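Side-chain contact in MSM0271 protein (Mycobacterium smegmatis, PDB 5SUH), which forms a double-ringed trimeric building block of the shell of the RMM bacterial microcompartment and may take part in transport across it: residues D224-T227 and T228-A232. Numbering follows the deposited sequence.
Sequences DHIT and TVLSA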
loop_
_atom_site.group_PDB
_atom_site.type_symbol
_atom_site.label_atom_id
_atom_site.label_comp_id
_atom_site.label_asym_id
_atom_site.label_seq_id
_atom_site.Cartn_x
_atom_site.Cartn_y
_atom_site.Cartn_z
ATOM N N ASP A 224 15.518 30.413 -13.372
ATOM C CA ASP A 224 16.791 31.100 -13.704
ATOM C C ASP A 224 17.874 30.828 -12.652
ATOM O O ASP A 224 19.044 30.593 -12.978
ATOM C CB ASP A 224 16.602 32.616 -13.856
ATOM C CG ASP A 224 15.800 32.991 -15.107
ATOM O OD1 ASP A 224 15.771 32.164 -16.057
ATOM O OD2 ASP A 224 15.213 34.119 -15.145
ATOM N N HIS A 225 17.490 30.894 -11.383
ATOM C CA HIS A 225 18.444 30.646 -10.322
ATOM C C HIS A 225 18.911 29.185 -10.320
ATOM O O HIS A 225 20.111 28.897 -10.195
ATOM C CB HIS A 225 17.819 31.028 -8.993
ATOM C CG HIS A 225 18.699 30.808 -7.809
ATOM N ND1 HIS A 225 19.934 31.414 -7.671
ATOM C CD2 HIS A 225 18.498 30.115 -6.661
ATOM C CE1 HIS A 225 20.462 31.070 -6.514
ATOM N NE2 HIS A 225 19.609 30.274 -5.878
ATOM N N ILE A 226 17.967 28.261 -10.488
ATOM C CA ILE A 226 18.328 26.849 -10.496
ATOM C C ILE A 226 19.369 26.530 -11.577
ATOM O O ILE A 226 20.338 25.808 -11.330
ATOM C CB ILE A 226 17.103 25.952 -10.711
ATOM C CG1 ILE A 226 16.185 25.980 -9.502
ATOM C CG2 ILE A 226 17.517 24.499 -10.964
ATOM C CD1 ILE A 226 14.866 25.200 -9.784
ATOM N N THR A 227 19.151 27.059 -12.778
ATOM C CA THR A 227 20.066 26.837 -13.882
ATOM C C THR A 227 21.465 27.359 -13.541
ATOM O O THR A 227 22.476 26.742 -13.900
ATOM C CB THR A 227 19.534 27.494 -15.192
ATOM O OG1 THR A 227 18.212 26.992 -15.507
ATOM C CG2 THR A 227 20.474 27.250 -16.385
ATOM N N THR A 228 21.534 28.504 -12.870
ATOM C CA THR A 228 22.827 29.050 -12.486
ATOM C C THR A 228 23.505 28.152 -11.433
ATOM O O THR A 228 24.675 27.776 -11.575
ATOM C CB THR A 228 22.703 30.504 -11.984
ATOM O OG1 THR A 228 22.373 31.359 -13.086
ATOM C CG2 THR A 228 24.014 30.976 -11.447
ATOM N N VAL A 229 22.758 27.803 -10.397
ATOM C CA VAL A 229 23.259 26.935 -9.338
ATOM C C VAL A 229 23.810 25.604 -9.836
ATOM O O VAL A 229 24.920 25.196 -9.432
ATOM C CB VAL A 229 22.165 26.641 -8.312
ATOM C CG1 VAL A 229 22.581 25.528 -7.361
ATOM C CG2 VAL A 229 21.820 27.885 -7.576
ATOM N N LEU A 230 23.072 24.946 -10.728
ATOM C CA LEU A 230 23.515 23.642 -11.219
ATOM C C LEU A 230 24.796 23.798 -12.073
ATOM O O LEU A 230 25.696 22.954 -12.012
ATOM C CB LEU A 230 22.407 22.940 -12.010
ATOM C CG LEU A 230 21.138 22.528 -11.246
ATOM C CD1 LEU A 230 20.151 21.837 -12.133
ATOM C CD2 LEU A 230 21.418 21.645 -10.033
ATOM N N SER A 231 24.894 24.879 -12.845
ATOM C CA SER A 231 26.087 25.095 -13.678
ATOM C C SER A 231 27.330 25.341 -12.868
ATOM O O SER A 231 28.407 24.940 -13.267
ATOM C CB SER A 231 25.912 26.268 -14.636
ATOM O OG SER A 231 24.997 25.925 -15.647
ATOM N N ALA A 232 27.171 25.943 -11.695
ATOM C CA ALA A 232 28.322 26.332 -10.894
ATOM C C ALA A 232 28.947 25.138 -10.166
ATOM O O ALA A 232 30.047 25.229 -9.634
ATOM C CB ALA A 232 27.916 27.408 -9.896
#
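Within helix 216-232, T228 bonds back to D224: its N donates to D224 O at 3.3 Å, and its hydroxyl OG1 adds a weak bond to the same oxygen. One residue on, V229 N makes a nearly straight bond to H225 O (2.9 Å, 176° at the hydrogen), while its methyl CG2 lies over one face of the H225 imidazole. This CH-pi contact puts CG2 3.8 Å from the ring centroid, shifted toward the CE1–NE2 side. With CG of H225 anti to N (chi1 179°) the side chain leans toward the next turn, and chi2 of 59° turns a ring face to V229; a hydrogen bond between NE2 and E188 OE1 of helix 182-192 holds the far end of the ring. L230 continues the i to i+4 pattern with N bonded to I226 O, and the two aliphatic side chains run side by side, I226 CG2 meeting L230 CD1 at 3.9 Å. At S231 both N and OG reach T227 O, each at 3.2 Å and from opposite faces of the carbonyl plane, so this one oxygen is gripped twice. The T227 hydroxyl itself bonds to Y174 and to R223 O. The helix thus rests against its own BMC domain: H225, I226 and V229 pack on helix 182-192, while I226 and L230 touch Y174 of strand 170-177 in the antiparallel sheet.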